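Local coordinates for putative Nitroreductase (Anabaena variabilis ATCC 29413, PDB 3EO7), which binds flavin mononucleotide and probably acts as a flavin-dependent oxidoreductase of the nitroreductase family, at residues V38-Y43 and Y96-P101; R80-T85 and Y107-Y112. All coordinates share one frame; numbering follows the deposited sequence.

Interaction 1: V38-Y43 and Y96-P101; sequences VPFKEY and YLRAAP. With FMN (flavin mononucleotide), chain B; ACT (acetate ion), chain J.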
loop_
_atom_site.group_PDB
_atom_site.type_symbol
_atom_site.label_atom_id
_atom_site.label_comp_id
_atom_site.label_asym_id
_atom_site.label_seq_id
_atom_site.Cartn_x
_atom_site.Cartn_y
_atom_site.Cartn_z
ATOM N N VAL A 38 -0.109 -9.189 19.489
ATOM C CA VAL A 38 -0.496 -7.848 19.905
ATOM C C VAL A 38 0.230 -6.977 18.866
ATOM O O VAL A 38 1.453 -7.046 18.722
ATOM C CB VAL A 38 -0.053 -7.522 21.344
ATOM C CG1 VAL A 38 -0.363 -6.073 21.662
ATOM C CG2 VAL A 38 -0.789 -8.452 22.329
ATOM N N PRO A 39 -0.528 -6.214 18.073
ATOM C CA PRO A 39 0.075 -5.517 16.930
ATOM C C PRO A 39 0.682 -4.151 17.271
ATOM O O PRO A 39 0.468 -3.164 16.569
ATOM C CB PRO A 39 -1.117 -5.431 15.966
ATOM C CG PRO A 39 -2.265 -5.208 16.869
ATOM C CD PRO A 39 -1.977 -5.968 18.147
ATOM N N PHE A 40 1.430 -4.101 18.362
ATOM C CA PHE A 40 2.115 -2.885 18.770
ATOM C C PHE A 40 3.457 -3.326 19.350
ATOM O O PHE A 40 3.540 -4.408 19.934
ATOM C CB PHE A 40 1.339 -2.155 19.885
ATOM C CG PHE A 40 -0.133 -1.968 19.611
ATOM C CD1 PHE A 40 -0.582 -0.977 18.729
ATOM C CD2 PHE A 40 -1.068 -2.783 20.224
ATOM C CE1 PHE A 40 -1.953 -0.785 18.499
ATOM C CE2 PHE A 40 -2.421 -2.610 19.982
ATOM C CZ PHE A 40 -2.852 -1.620 19.101
ATOM N N LYS A 41 4.478 -2.474 19.266
ATOM C CA LYS A 41 5.769 -2.761 19.889
ATOM C C LYS A 41 5.899 -2.070 21.246
ATOM O O LYS A 41 5.459 -0.926 21.424
ATOM C CB LYS A 41 6.950 -2.342 19.014
ATOM C CG LYS A 41 7.052 -3.107 17.699
ATOM C CD LYS A 41 8.343 -2.863 16.940
ATOM C CE LYS A 41 9.608 -3.337 17.648
ATOM N NZ LYS A 41 10.801 -3.358 16.741
ATOM N N GLU A 42 6.535 -2.762 22.193
ATOM C CA GLU A 42 6.800 -2.219 23.530
ATOM C C GLU A 42 8.256 -1.834 23.658
ATOM O O GLU A 42 9.141 -2.543 23.167
ATOM C CB GLU A 42 6.524 -3.270 24.605
ATOM C CG GLU A 42 5.163 -3.883 24.526
ATOM C CD GLU A 42 4.060 -2.920 24.900
ATOM O OE1 GLU A 42 4.362 -1.755 25.256
ATOM O OE2 GLU A 42 2.886 -3.350 24.835
ATOM N N TYR A 43 8.509 -0.696 24.279
ATOM C CA TYR A 43 9.878 -0.250 24.561
ATOM C C TYR A 43 10.021 -0.024 26.064
ATOM O O TYR A 43 9.174 0.596 26.704
ATOM C CB TYR A 43 10.226 0.987 23.779
ATOM C CG TYR A 43 10.354 0.707 22.328
ATOM C CD1 TYR A 43 9.231 0.687 21.510
ATOM C CD2 TYR A 43 11.591 0.417 21.754
ATOM C CE1 TYR A 43 9.336 0.415 20.192
ATOM C CE2 TYR A 43 11.691 0.144 20.419
ATOM C CZ TYR A 43 10.544 0.123 19.649
ATOM O OH TYR A 43 10.653 -0.139 18.327
ATOM N N TYR A 96 -8.250 -2.264 17.590
ATOM C CA TYR A 96 -8.266 -0.866 17.209
ATOM C C TYR A 96 -7.997 -0.808 15.728
ATOM O O TYR A 96 -6.942 -1.263 15.273
ATOM C CB TYR A 96 -7.196 -0.110 17.939
ATOM C CG TYR A 96 -7.519 -0.032 19.379
ATOM C CD1 TYR A 96 -8.444 0.892 19.829
ATOM C CD2 TYR A 96 -6.960 -0.921 20.287
ATOM C CE1 TYR A 96 -8.789 0.963 21.162
ATOM C CE2 TYR A 96 -7.307 -0.861 21.643
ATOM C CZ TYR A 96 -8.210 0.091 22.057
ATOM O OH TYR A 96 -8.583 0.188 23.375
ATOM N N LEU A 97 -8.942 -0.223 14.995
ATOM C CA LEU A 97 -8.803 -0.021 13.584
ATOM C C LEU A 97 -8.056 1.282 13.355
ATOM O O LEU A 97 -8.050 2.189 14.201
ATOM C CB LEU A 97 -10.168 0.012 12.902
ATOM C CG LEU A 97 -11.100 -1.170 13.188
ATOM C CD1 LEU A 97 -12.380 -0.982 12.370
ATOM C CD2 LEU A 97 -10.478 -2.527 12.892
ATOM N N ARG A 98 -7.418 1.342 12.205
ATOM C CA ARG A 98 -6.492 2.415 11.903
ATOM C C ARG A 98 -6.765 3.142 10.613
ATOM O O ARG A 98 -7.620 2.763 9.805
ATOM C CB ARG A 98 -5.057 1.834 11.855
ATOM C CG ARG A 98 -4.713 0.901 13.018
ATOM C CD ARG A 98 -3.228 0.577 13.127
ATOM N NE ARG A 98 -3.065 -0.463 14.148
ATOM C CZ ARG A 98 -1.916 -0.965 14.552
ATOM N NH1 ARG A 98 -0.778 -0.493 14.100
ATOM N NH2 ARG A 98 -1.919 -1.941 15.454
ATOM N N ALA A 99 -5.991 4.207 10.416
ATOM C CA ALA A 99 -6.083 5.026 9.209
ATOM C C ALA A 99 -5.825 4.190 7.957
ATOM O O ALA A 99 -6.345 4.490 6.880
ATOM C CB ALA A 99 -5.089 6.214 9.276
ATOM N N ALA A 100 -4.942 3.199 8.066
ATOM C CA ALA A 100 -4.659 2.288 6.974
ATOM C C ALA A 100 -5.416 0.960 7.222
ATOM O O ALA A 100 -5.409 0.464 8.348
ATOM C CB ALA A 100 -3.166 1.976 6.886
ATOM N N PRO A 101 -6.054 0.408 6.162
ATOM C CA PRO A 101 -6.697 -0.908 6.246
ATOM C C PRO A 101 -5.602 -1.967 6.331
ATOM O O PRO A 101 -4.438 -1.678 6.079
ATOM C CB PRO A 101 -7.472 -1.022 4.934
ATOM C CG PRO A 101 -6.661 -0.159 3.969
ATOM C CD PRO A 101 -6.181 0.997 4.805
HETATM N N1 FMN B . -12.088 -7.261 3.918
HETATM C C2 FMN B . -12.923 -8.316 3.590
HETATM O O2 FMN B . -14.073 -8.365 4.012
HETATM N N3 FMN B . -12.526 -9.373 2.815
HETATM C C4 FMN B . -11.253 -9.479 2.339
HETATM O O4 FMN B . -11.005 -10.359 1.493
HETATM C C4A FMN B . -10.378 -8.438 2.640
HETATM N N5 FMN B . -9.059 -8.509 2.234
HETATM C C5A FMN B . -8.201 -7.414 2.461
HETATM C C6 FMN B . -6.901 -7.395 1.967
HETATM C C7 FMN B . -6.043 -6.324 2.210
HETATM C C7M FMN B . -4.657 -6.279 1.550
HETATM C C8 FMN B . -6.486 -5.240 2.958
HETATM C C8M FMN B . -5.674 -3.967 3.092
HETATM C C9 FMN B . -7.799 -5.229 3.465
HETATM C C9A FMN B . -8.654 -6.316 3.213
HETATM N N10 FMN B . -9.949 -6.317 3.718
HETATM C C10 FMN B . -10.802 -7.346 3.427
HETATM C "C1'" FMN B . -10.405 -5.288 4.733
HETATM C "C2'" FMN B . -9.868 -5.538 6.127
HETATM O "O2'" FMN B . -10.647 -6.572 6.769
HETATM C "C3'" FMN B . -9.906 -4.233 6.920
HETATM O "O3'" FMN B . -8.974 -3.298 6.367
HETATM C "C4'" FMN B . -9.673 -4.412 8.432
HETATM O "O4'" FMN B . -10.716 -5.236 9.023
HETATM C "C5'" FMN B . -9.622 -3.060 9.117
HETATM O "O5'" FMN B . -10.801 -2.325 8.926
HETATM P P FMN B . -10.803 -0.896 8.247
HETATM O O1P FMN B . -10.323 -1.064 6.809
HETATM O O2P FMN B . -12.255 -0.440 8.319
HETATM O O3P FMN B . -9.904 0.032 9.011
HETATM C C ACT J . 6.080 1.514 25.551
HETATM O O ACT J . 5.814 1.503 24.321
HETATM O OXT ACT J . 5.808 0.469 26.179
HETATM C CH3 ACT J . 6.700 2.683 26.256
HETATM O O HOH W 1 1.880 -0.602 15.383
#
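The phenyl ring of Phe40 and the guanidinium of Arg98 lie with their planes only 5° apart. Arg98 NH2 comes to 3.3 Å from Phe40 CE1, meeting the ring obliquely. One face of the ring carries Pro39 CG, set off toward the rim, while Tyr96 CD2 approaches Phe40 CZ obliquely at 4.3 Å. At the edge of the guanidinium sits the carbonyl of Pro39, its oxygen almost exactly in the guanidinium plane. Arg98 NH2 donates to Pro39 O at 2.9 Å in a nearly straight bond (173°), with the donor tilted 33° from the carbonyl plane. Pro39 CG also touches Arg98 NH2, at 3.6 Å. The chain of Arg98, extended from CG to NE, carries the guanidinium from strand 93-98 to the loop. Pro39 centres an inverse gamma turn, with a weak bond from Phe40 N to Val38 O, a shape consistent with the Pro39 carbonyl facing the arginine. A water accepts from Arg98 NH1 at 3.0 Å and also lies within reach of Pro39 O (3.2 Å). Leu97, Arg98 and Pro101 all belong to the flavin pocket, Pro101 CB lying 3.1 Å from FMN O3'. One straight hydrogen bond and the packing on Phe40 join loop to strand, and the N-H of a buried arginine is taken up by a neutral backbone carbonyl, which probably eases the burial of its charge without neutralising it.

Interaction 2: R80-T85 and Y107-Y112; sequences RSYGLT and YPAEVY
Tyr82 packs its ring against Val111 and the Ala109 methyl, reaching from the junction of helix 66-82 and strand 84-90 to the start of strand 109-115. This is interior packing of the FMN-dependent nitroreductase fold, and it sets that junction against the strand, which lies in the large antiparallel sheet. With CG roughly anti to the backbone N (chi1 -153°), the ring is thrown toward the strand. Tyr82 CD2 rests obliquely on Val111 CG2 at 3.7 Å, and the two side chains run past each other in opposite directions. Farther out, Tyr82 CZ is 4.1 Å from Ala109 CB. Ala109 and Val111 both point toward the tyrosine, as alternate residues of a strand should, whereas Glu110 between them points away and forms a salt bridge with Arg172.

The phenol ends in a hydrogen bond: Tyr82 OH donates to Ala109 O at 2.6 Å, approaching from above the carbonyl plane with a C=O...O angle of 120°. The acceptor lies near the plane of the tyrosine ring, at its edge. The same hydroxyl meets the edge of the Tyr107 ring and sits 3.6 Å from Tyr107 CB. Tyr107 also touches the flavin, so the phenol of Tyr82 stands behind a residue of the cofactor pocket. A phenylalanine in place of Tyr82 would probably keep the contact with Val111 but leave the Ala109 carbonyl without its hydroxyl donor and the nearby water without one of its acceptors. That water donates to Tyr82 OH at 2.8 Å and accepts from Ala109 N at 3.1 Å, bridging the phenol to the amide of the residue whose carbonyl it already holds.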
loop_
_atom_site.group_PDB
_atom_site.type_symbol
_atom_site.label_atom_id
_atom_site.label_comp_id
_atom_site.label_asym_id
_atom_site.label_seq_id
_atom_site.Cartn_x
_atom_site.Cartn_y
_atom_site.Cartn_z
ATOM N N ARG A 80 -2.749 10.851 10.564
ATOM C CA ARG A 80 -3.558 10.619 9.386
ATOM C C ARG A 80 -2.999 9.414 8.628
ATOM O O ARG A 80 -3.715 8.798 7.860
ATOM C CB ARG A 80 -3.577 11.849 8.482
ATOM C CG ARG A 80 -4.255 13.114 9.066
ATOM C CD ARG A 80 -5.746 13.109 8.855
ATOM N NE ARG A 80 -6.392 14.246 9.531
ATOM C CZ ARG A 80 -7.152 14.180 10.634
ATOM N NH1 ARG A 80 -7.430 13.030 11.250
ATOM N NH2 ARG A 80 -7.677 15.304 11.123
ATOM N N SER A 81 -1.720 9.083 8.837
ATOM C CA SER A 81 -1.097 7.944 8.157
ATOM C C SER A 81 -1.419 6.586 8.808
ATOM O O SER A 81 -1.721 5.624 8.107
ATOM C CB SER A 81 0.429 8.077 8.097
ATOM O OG SER A 81 0.808 9.137 7.245
ATOM N N TYR A 82 -1.283 6.501 10.129
ATOM C CA TYR A 82 -1.377 5.202 10.811
ATOM C C TYR A 82 -1.957 5.283 12.208
ATOM O O TYR A 82 -1.770 4.376 13.025
ATOM C CB TYR A 82 0.009 4.574 10.830
ATOM C CG TYR A 82 0.093 3.070 10.875
ATOM C CD1 TYR A 82 -0.734 2.281 10.069
ATOM C CD2 TYR A 82 1.001 2.427 11.701
ATOM C CE1 TYR A 82 -0.640 0.879 10.075
ATOM C CE2 TYR A 82 1.100 1.046 11.717
ATOM C CZ TYR A 82 0.267 0.264 10.897
ATOM O OH TYR A 82 0.371 -1.123 10.906
ATOM N N GLY A 83 -2.738 6.325 12.451
ATOM C CA GLY A 83 -3.341 6.516 13.745
ATOM C C GLY A 83 -4.515 5.589 13.937
ATOM O O GLY A 83 -5.069 5.055 12.962
ATOM N N LEU A 84 -4.906 5.426 15.195
ATOM C CA LEU A 84 -6.119 4.655 15.530
ATOM C C LEU A 84 -7.361 5.486 15.234
ATOM O O LEU A 84 -7.443 6.610 15.704
ATOM C CB LEU A 84 -6.068 4.229 16.980
ATOM C CG LEU A 84 -4.895 3.389 17.414
ATOM C CD1 LEU A 84 -5.187 2.917 18.883
ATOM C CD2 LEU A 84 -4.595 2.221 16.434
ATOM N N THR A 85 -8.296 4.967 14.422
ATOM C CA THR A 85 -9.496 5.741 14.063
ATOM C C THR A 85 -10.837 5.088 14.432
ATOM O O THR A 85 -11.891 5.709 14.256
ATOM C CB THR A 85 -9.455 6.137 12.577
ATOM O OG1 THR A 85 -9.630 4.979 11.764
ATOM C CG2 THR A 85 -8.167 6.846 12.258
ATOM N N TYR A 107 -2.319 -5.677 11.001
ATOM C CA TYR A 107 -1.351 -4.586 11.142
ATOM C C TYR A 107 0.118 -4.986 11.200
ATOM O O TYR A 107 0.829 -4.635 12.150
ATOM C CB TYR A 107 -1.728 -3.657 12.335
ATOM C CG TYR A 107 -3.154 -3.277 12.191
ATOM C CD1 TYR A 107 -3.555 -2.426 11.168
ATOM C CD2 TYR A 107 -4.135 -3.857 12.991
ATOM C CE1 TYR A 107 -4.908 -2.116 10.972
ATOM C CE2 TYR A 107 -5.473 -3.557 12.793
ATOM C CZ TYR A 107 -5.858 -2.695 11.780
ATOM O OH TYR A 107 -7.202 -2.447 11.564
ATOM N N PRO A 108 0.594 -5.665 10.149
ATOM C CA PRO A 108 2.012 -6.042 10.078
ATOM C C PRO A 108 2.971 -4.839 10.038
ATOM O O PRO A 108 4.102 -4.939 10.520
ATOM C CB PRO A 108 2.096 -6.859 8.764
ATOM C CG PRO A 108 0.965 -6.301 7.921
ATOM C CD PRO A 108 -0.140 -6.074 8.938
ATOM N N ALA A 109 2.526 -3.700 9.514
ATOM C CA ALA A 109 3.420 -2.547 9.368
ATOM C C ALA A 109 3.724 -1.830 10.675
ATOM O O ALA A 109 2.855 -1.717 11.556
ATOM C CB ALA A 109 2.859 -1.540 8.322
ATOM N N GLU A 110 4.984 -1.398 10.804
ATOM C CA GLU A 110 5.438 -0.564 11.910
ATOM C C GLU A 110 6.075 0.665 11.283
ATOM O O GLU A 110 6.789 0.557 10.274
ATOM C CB GLU A 110 6.500 -1.259 12.812
ATOM C CG GLU A 110 5.885 -2.123 13.842
ATOM C CD GLU A 110 5.158 -1.337 14.904
ATOM O OE1 GLU A 110 5.691 -0.319 15.449
ATOM O OE2 GLU A 110 4.053 -1.780 15.260
ATOM N N VAL A 111 5.802 1.813 11.896
ATOM C CA VAL A 111 6.312 3.087 11.443
ATOM C C VAL A 111 7.389 3.586 12.379
ATOM O O VAL A 111 7.170 3.716 13.593
ATOM C CB VAL A 111 5.174 4.123 11.323
ATOM C CG1 VAL A 111 5.738 5.552 11.040
ATOM C CG2 VAL A 111 4.149 3.680 10.225
ATOM N N TYR A 112 8.538 3.906 11.786
ATOM C CA TYR A 112 9.635 4.515 12.502
ATOM C C TYR A 112 9.936 5.886 11.922
ATOM O O TYR A 112 9.714 6.116 10.750
ATOM C CB TYR A 112 10.893 3.671 12.369
ATOM C CG TYR A 112 10.764 2.320 13.001
ATOM C CD1 TYR A 112 10.192 1.268 12.312
ATOM C CD2 TYR A 112 11.203 2.110 14.293
ATOM C CE1 TYR A 112 10.025 0.019 12.904
ATOM C CE2 TYR A 112 11.052 0.872 14.911
ATOM C CZ TYR A 112 10.488 -0.173 14.211
ATOM O OH TYR A 112 10.358 -1.388 14.830
HETATM O O HOH W 2 -0.284 -2.713 8.683
#

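The centres of interactions 1 and 2 are 6 Å apart, and the segments alternate along the chain: 38-43, 80-85, 96-101, 107-112. Strands 84-90 and 93-98 form a two-stranded antiparallel sheet, which gives one link between the contacts, with Leu97 O 2.8 Å from Thr85 N in a probable hydrogen bond. Side chains add two more: Arg98 NH1 packs on Tyr82 CE2, joining the central residues of both contacts, and Lys41 NZ probably bonds to Tyr112 OH. Together they gather the loop at 38-43, this hairpin and strand 109-115 of the large sheet into one region, with Leu97, Arg98, Pro101 and Tyr107 contributing to the flavin pocket from both interactions.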